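Local coordinates for L-Ala-D/L-Glu Epimerase (Escherichia coli, PDB 1JPD), which belongs to the enolase superfamily, pairing a mandelate racemase-like N-terminal domain with a TIM-barrel-like C-terminal domain, at residues Y54-D58 and A59-A63; A214-E217 and N218-H221; M279-T282 and S283-S287. All blocks are in the same frame, centred on the assembly; numbering follows the deposited sequence.

Contact 1: residues Y54-D58 and A59-A63; sequences YGESD and ASVMA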
loop_
_atom_site.group_PDB
_atom_site.type_symbol
_atom_site.label_atom_id
_atom_site.label_comp_id
_atom_site.label_asym_id
_atom_site.label_seq_id
_atom_site.Cartn_x
_atom_site.Cartn_y
_atom_site.Cartn_z
ATOM N N TYR A 54 4.041 0.544 -13.727
ATOM C CA TYR A 54 2.850 1.082 -14.387
ATOM C C TYR A 54 3.184 2.225 -15.340
ATOM O O TYR A 54 2.313 3.017 -15.718
ATOM C CB TYR A 54 1.832 1.574 -13.356
ATOM C CG TYR A 54 1.143 0.478 -12.558
ATOM C CD1 TYR A 54 0.327 0.788 -11.463
ATOM C CD2 TYR A 54 1.286 -0.863 -12.908
ATOM C CE1 TYR A 54 -0.321 -0.215 -10.745
ATOM C CE2 TYR A 54 0.641 -1.870 -12.194
ATOM C CZ TYR A 54 -0.160 -1.542 -11.118
ATOM O OH TYR A 54 -0.816 -2.542 -10.427
ATOM N N GLY A 55 4.457 2.315 -15.716
ATOM C CA GLY A 55 4.889 3.340 -16.652
ATOM C C GLY A 55 5.046 4.744 -16.096
ATOM O O GLY A 55 4.689 5.727 -16.764
ATOM N N GLU A 56 5.582 4.857 -14.885
ATOM C CA GLU A 56 5.786 6.165 -14.284
ATOM C C GLU A 56 7.232 6.277 -13.823
ATOM O O GLU A 56 7.851 5.304 -13.400
ATOM C CB GLU A 56 4.892 6.348 -13.072
ATOM C CG GLU A 56 3.416 6.137 -13.295
ATOM C CD GLU A 56 2.628 6.304 -11.999
ATOM O OE1 GLU A 56 3.111 5.822 -10.942
ATOM O OE2 GLU A 56 1.531 6.904 -12.042
ATOM N N SER A 57 7.761 7.484 -13.912
ATOM C CA SER A 57 9.120 7.781 -13.481
ATOM C C SER A 57 8.954 9.127 -12.789
ATOM O O SER A 57 7.875 9.722 -12.871
ATOM C CB SER A 57 10.024 7.924 -14.699
ATOM O OG SER A 57 9.524 8.954 -15.539
ATOM N N ASP A 58 9.982 9.616 -12.103
ATOM C CA ASP A 58 9.833 10.914 -11.452
ATOM C C ASP A 58 9.545 11.997 -12.490
ATOM O O ASP A 58 8.710 12.877 -12.263
ATOM C CB ASP A 58 11.085 11.283 -10.657
ATOM C CG ASP A 58 11.287 10.398 -9.449
ATOM O OD1 ASP A 58 10.286 9.885 -8.911
ATOM O OD2 ASP A 58 12.448 10.228 -9.026
ATOM N N ALA A 59 10.227 11.929 -13.631
ATOM C CA ALA A 59 10.030 12.909 -14.701
ATOM C C ALA A 59 8.595 12.852 -15.216
ATOM O O ALA A 59 7.926 13.881 -15.381
ATOM C CB ALA A 59 10.999 12.634 -15.841
ATOM N N SER A 60 8.135 11.629 -15.461
ATOM C CA SER A 60 6.792 11.368 -15.962
ATOM C C SER A 60 5.689 11.924 -15.056
ATOM O O SER A 60 4.725 12.537 -15.526
ATOM C CB SER A 60 6.605 9.861 -16.122
ATOM O OG SER A 60 5.347 9.580 -16.693
ATOM N N VAL A 61 5.836 11.700 -13.753
ATOM C CA VAL A 61 4.862 12.167 -12.781
ATOM C C VAL A 61 4.950 13.674 -12.549
ATOM O O VAL A 61 3.929 14.335 -12.348
ATOM C CB VAL A 61 5.039 11.433 -11.442
ATOM C CG1 VAL A 61 4.009 11.924 -10.442
ATOM C CG2 VAL A 61 4.905 9.932 -11.659
ATOM N N MET A 62 6.161 14.224 -12.569
ATOM C CA MET A 62 6.310 15.661 -12.368
ATOM C C MET A 62 5.651 16.390 -13.528
ATOM O O MET A 62 4.992 17.414 -13.337
ATOM C CB MET A 62 7.787 16.046 -12.252
ATOM C CG MET A 62 8.413 15.577 -10.957
ATOM S SD MET A 62 10.105 16.118 -10.772
ATOM C CE MET A 62 9.831 17.821 -10.273
ATOM N N ALA A 63 5.809 15.849 -14.730
ATOM C CA ALA A 63 5.195 16.451 -15.902
ATOM C C ALA A 63 3.673 16.498 -15.742
ATOM O O ALA A 63 3.045 17.517 -16.042
ATOM C CB ALA A 63 5.572 15.665 -17.151
#
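Ser57 and Ser60 meet where the chain turns from a loop into helix 58-66. Ser57 is the N-cap: its hydroxyl OG accepts the backbone N-H of Ser60 at 3.0 Å, with an N-H...O angle of 157°. A chi1 of 58°, which places OG between the backbone N and the carbonyl carbon, turns the hydroxyl toward Ser60 N, and OG thus caps one of the N-H groups of the first helical turn. Serine suits the place because its acceptor sits one bond beyond CB. The same residue offers its carbonyl to the next turn, Val61 N to Ser57 O at 3.0 Å, and Met62 N follows with Asp58 O at 2.9 Å.

The side chains fan out round this start. Val61 sends CG2 back alongside the loop, where it lies 3.9 Å from Glu56 CB, a small apolar touch made by the aliphatic base of the glutamate. The carboxylate of Glu56 turns to other partners, OE1 taking the backbone N of Tyr51 and OE2 that of Ala89. Met62 runs its CG alongside the carbonyl of Asp58, and its chain then bends at SD. The Asp58 side chain leads off from the helix start, its OD2 in a long, weak ion pair with Arg31; the carboxylate of Glu11 also lies close by, which may raise the affinity of one of the two acids for a proton.

Helix 58-66 lies among several elements of the N-terminal domain. Val61 touches Ala89 and Ala90 at the start of helix 89-104 and also Pro50, while Met62 packs on Val9 and Glu11 of strand 6-15 and, together with Asp58, on Val33 of strand 29-39.

Contact 2: residues A214-E217 and N218-H221; sequences AALE and NFIH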
loop_
_atom_site.group_PDB
_atom_site.type_symbol
_atom_site.label_atom_id
_atom_site.label_comp_id
_atom_site.label_asym_id
_atom_site.label_seq_id
_atom_site.Cartn_x
_atom_site.Cartn_y
_atom_site.Cartn_z
ATOM N N ALA A 214 -6.305 -15.727 -14.926
ATOM C CA ALA A 214 -7.590 -16.378 -15.135
ATOM C C ALA A 214 -7.717 -17.681 -14.351
ATOM O O ALA A 214 -8.784 -17.980 -13.815
ATOM C CB ALA A 214 -7.805 -16.633 -16.608
ATOM N N ALA A 215 -6.633 -18.448 -14.271
ATOM C CA ALA A 215 -6.663 -19.718 -13.549
ATOM C C ALA A 215 -7.250 -19.601 -12.141
ATOM O O ALA A 215 -7.610 -20.615 -11.545
ATOM C CB ALA A 215 -5.259 -20.333 -13.481
ATOM N N LEU A 216 -7.349 -18.384 -11.607
ATOM C CA LEU A 216 -7.906 -18.197 -10.269
ATOM C C LEU A 216 -9.414 -18.456 -10.193
ATOM O O LEU A 216 -9.997 -18.433 -9.109
ATOM C CB LEU A 216 -7.618 -16.787 -9.752
ATOM C CG LEU A 216 -6.178 -16.517 -9.322
ATOM C CD1 LEU A 216 -6.045 -15.086 -8.837
ATOM C CD2 LEU A 216 -5.788 -17.491 -8.227
ATOM N N GLU A 217 -10.048 -18.695 -11.337
ATOM C CA GLU A 217 -11.485 -18.960 -11.365
ATOM C C GLU A 217 -11.773 -20.448 -11.507
ATOM O O GLU A 217 -12.922 -20.881 -11.395
ATOM C CB GLU A 217 -12.140 -18.226 -12.534
ATOM C CG GLU A 217 -12.140 -16.727 -12.404
ATOM C CD GLU A 217 -12.810 -16.048 -13.574
ATOM O OE1 GLU A 217 -12.476 -16.402 -14.726
ATOM O OE2 GLU A 217 -13.662 -15.159 -13.340
ATOM N N ASN A 218 -10.714 -21.218 -11.741
ATOM C CA ASN A 218 -10.814 -22.654 -11.943
ATOM C C ASN A 218 -10.739 -23.538 -10.702
ATOM O O ASN A 218 -10.544 -24.746 -10.823
ATOM C CB ASN A 218 -9.733 -23.108 -12.925
ATOM C CG ASN A 218 -9.729 -22.296 -14.207
ATOM O OD1 ASN A 218 -10.775 -21.836 -14.670
ATOM N ND2 ASN A 218 -8.547 -22.133 -14.799
ATOM N N PHE A 219 -10.876 -22.967 -9.513
ATOM C CA PHE A 219 -10.827 -23.787 -8.307
ATOM C C PHE A 219 -11.340 -23.034 -7.092
ATOM O O PHE A 219 -11.192 -21.816 -6.998
ATOM C CB PHE A 219 -9.399 -24.316 -8.069
ATOM C CG PHE A 219 -8.404 -23.269 -7.630
ATOM C CD1 PHE A 219 -8.267 -22.939 -6.279
ATOM C CD2 PHE A 219 -7.579 -22.632 -8.563
ATOM C CE1 PHE A 219 -7.322 -21.990 -5.860
ATOM C CE2 PHE A 219 -6.631 -21.683 -8.157
ATOM C CZ PHE A 219 -6.502 -21.363 -6.801
ATOM N N ILE A 220 -11.975 -23.754 -6.172
ATOM C CA ILE A 220 -12.498 -23.124 -4.966
ATOM C C ILE A 220 -11.310 -22.782 -4.068
ATOM O O ILE A 220 -10.594 -23.670 -3.595
ATOM C CB ILE A 220 -13.475 -24.065 -4.224
ATOM C CG1 ILE A 220 -14.603 -24.479 -5.174
ATOM C CG2 ILE A 220 -14.059 -23.360 -3.004
ATOM C CD1 ILE A 220 -15.491 -25.591 -4.644
ATOM N N HIS A 221 -11.105 -21.490 -3.846
ATOM C CA HIS A 221 -9.993 -21.014 -3.030
ATOM C C HIS A 221 -10.033 -21.526 -1.599
ATOM O O HIS A 221 -11.008 -21.316 -0.882
ATOM C CB HIS A 221 -9.969 -19.478 -3.033
ATOM C CG HIS A 221 -9.810 -18.878 -4.396
ATOM N ND1 HIS A 221 -9.852 -17.521 -4.623
ATOM C CD2 HIS A 221 -9.611 -19.456 -5.605
ATOM C CE1 HIS A 221 -9.688 -17.288 -5.913
ATOM N NE2 HIS A 221 -9.538 -18.445 -6.531
#
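The imidazole of His221 meets Leu216 at its edge: the ring's NE2 donates to Leu216 O at 2.6 Å, a bond with an N-H...O angle of 149°. NE2 lies in the carbonyl plane, on a lone pair of the oxygen, although the oxygen is tilted 18° from the ring plane. NE2 also lies above one face of the Phe219 ring, 4.2 Å from its plane and displaced toward the rim. Beside that ring, Leu216 and Phe219 run in the same direction, with Leu216 CD2 4.2 Å from Phe219 CZ, and Ala215 O approaches obliquely, 3.6 Å from Phe219 CD2. The phenyl group takes up this place because its CG sits between the backbone N and the carbonyl carbon (chi1 71°), and the far end of the ring swings back toward the preceding turn.

Asn218 N bonds to Ala215 O at 3.2 Å, continuing the 3-10 pattern of residues 214-217. Its amide folds back beside Ala215, with ND2 4.0 Å from Ala215 CB.

Leucine and phenylalanine fit their positions by carrying the loop's apolar side to Leu189 of helix 189-198, which both touch; Phe219 also reaches Ala190 and Cys193. Histidine brings two ring nitrogens to one spot, and both are used, since ND1 is hydrogen-bonded to Glu245 OE2. Bonded through both nitrogens, the imidazole should have little freedom to rotate, and the nearby carboxylate would probably polarise it and strengthen NE2 as a donor to the Leu216 carbonyl.

Contact 3: residues M279-T282 and S283-S287; sequences MLCT and SRAIS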
loop_
_atom_site.group_PDB
_atom_site.type_symbol
_atom_site.label_atom_id
_atom_site.label_comp_id
_atom_site.label_asym_id
_atom_site.label_seq_id
_atom_site.Cartn_x
_atom_site.Cartn_y
_atom_site.Cartn_z
ATOM N N MET A 279 3.973 1.838 -0.797
ATOM C CA MET A 279 5.167 1.659 -1.627
ATOM C C MET A 279 6.292 2.122 -0.701
ATOM O O MET A 279 6.039 2.408 0.474
ATOM C CB MET A 279 5.122 2.586 -2.841
ATOM C CG MET A 279 3.878 2.478 -3.666
ATOM S SD MET A 279 3.879 0.977 -4.625
ATOM C CE MET A 279 2.528 1.272 -5.704
ATOM N N LEU A 280 7.521 2.182 -1.206
ATOM C CA LEU A 280 8.627 2.692 -0.400
ATOM C C LEU A 280 8.306 4.187 -0.316
ATOM O O LEU A 280 8.047 4.822 -1.334
ATOM C CB LEU A 280 9.967 2.461 -1.106
ATOM C CG LEU A 280 10.460 1.014 -1.101
ATOM C CD1 LEU A 280 11.754 0.907 -1.879
ATOM C CD2 LEU A 280 10.659 0.555 0.334
ATOM N N CYS A 281 8.316 4.749 0.887
ATOM C CA CYS A 281 7.957 6.153 1.052
ATOM C C CYS A 281 8.390 6.705 2.407
ATOM O O CYS A 281 8.976 5.989 3.212
ATOM C CB CYS A 281 6.435 6.277 0.934
ATOM S SG CYS A 281 5.552 5.255 2.180
ATOM N N THR A 282 8.102 7.983 2.649
ATOM C CA THR A 282 8.426 8.599 3.936
ATOM C C THR A 282 7.133 8.565 4.742
ATOM O O THR A 282 6.076 8.198 4.208
ATOM C CB THR A 282 8.866 10.072 3.805
ATOM O OG1 THR A 282 7.723 10.888 3.530
ATOM C CG2 THR A 282 9.886 10.234 2.696
ATOM N N SER A 283 7.208 8.954 6.014
ATOM C CA SER A 283 6.022 8.946 6.865
ATOM C C SER A 283 4.867 9.739 6.264
ATOM O O SER A 283 3.701 9.443 6.531
ATOM C CB SER A 283 6.354 9.493 8.251
ATOM O OG SER A 283 7.228 8.618 8.940
ATOM N N ARG A 284 5.188 10.734 5.441
ATOM C CA ARG A 284 4.162 11.561 4.820
ATOM C C ARG A 284 3.122 10.738 4.078
ATOM O O ARG A 284 1.930 11.020 4.156
ATOM C CB ARG A 284 4.798 12.575 3.860
ATOM C CG ARG A 284 5.428 13.789 4.555
ATOM C CD ARG A 284 6.032 14.760 3.550
ATOM N NE ARG A 284 6.999 14.076 2.699
ATOM C CZ ARG A 284 8.128 14.613 2.255
ATOM N NH1 ARG A 284 8.442 15.863 2.573
ATOM N NH2 ARG A 284 8.960 13.886 1.520
ATOM N N ALA A 285 3.569 9.708 3.369
ATOM C CA ALA A 285 2.654 8.866 2.606
ATOM C C ALA A 285 1.831 7.934 3.488
ATOM O O ALA A 285 0.676 7.651 3.180
ATOM C CB ALA A 285 3.423 8.059 1.558
ATOM N N ILE A 286 2.418 7.452 4.580
ATOM C CA ILE A 286 1.687 6.564 5.470
ATOM C C ILE A 286 0.577 7.370 6.146
ATOM O O ILE A 286 -0.584 6.953 6.154
ATOM C CB ILE A 286 2.614 5.944 6.537
ATOM C CG1 ILE A 286 3.784 5.233 5.859
ATOM C CG2 ILE A 286 1.849 4.927 7.361
ATOM C CD1 ILE A 286 3.347 4.165 4.851
ATOM N N SER A 287 0.937 8.532 6.693
ATOM C CA SER A 287 -0.031 9.409 7.357
ATOM C C SER A 287 -1.240 9.638 6.463
ATOM O O SER A 287 -2.374 9.602 6.928
ATOM C CB SER A 287 0.592 10.772 7.685
ATOM O OG SER A 287 1.679 10.652 8.586
#
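Thr282 OG1 accepts the backbone N-H of Arg284 at 3.2 Å, which makes Thr282 the N-cap of helix 283-289. OG1 is turned toward that N-H by a chi1 of 74°, and Thr282 O takes the N-H of Ala285 at 3.0 Å. The Arg284 chain bends at chi3 and passes obliquely across the Thr282 hydroxyl. Cys281 points at the first turn: CB lies 3.6 Å from Ala285 CB, and SG 3.6 Å from Ile286 CD1. A small alanine and a compact cysteine allow this close approach, while the bent isoleucine chain brings its end methyl to the sulfur. Within the helix, Ser283 O takes both the N-H and the hydroxyl of Ser287.

Further out, Glu47 of strand 42-48 ties the cap together. Its OE1 is hydrogen-bonded to Thr282 OG1 and forms a salt bridge with Arg284 NH2, also paired with Glu12. Ser283 OG bonds to Asp310 and to the backbone N of Leu315.

Threonine suits the cap because its hydroxyl can accept from the helix while donating to a carboxylate. The arginine would partly balance the two glutamates, and this buried helix start is probably held by a charged network reaching the N-terminal sheet.

In the fold
Along the chain the contacts come in series, contact 1 in the N-terminal domain and contacts 2 and 3 in the barrel domain. Contacts 1 and 3, whose centres are 18 Å apart and nearest atoms about 6 Å, both involve the start of a helix, and both reach the antiparallel sheet of strands 6-15, 29-39 and 42-48. Contact 3 follows barrel strand 273-276, yet its side chains touch strands 42-48 and 29-39. Contact 2 stands apart, its centre 35 Å from contact 1 and 34 Å from contact 3, in the surface loop between barrel strands 203-205 and 225-227. Two contacts thus lie near the domain boundary, and one lies at the barrel's periphery.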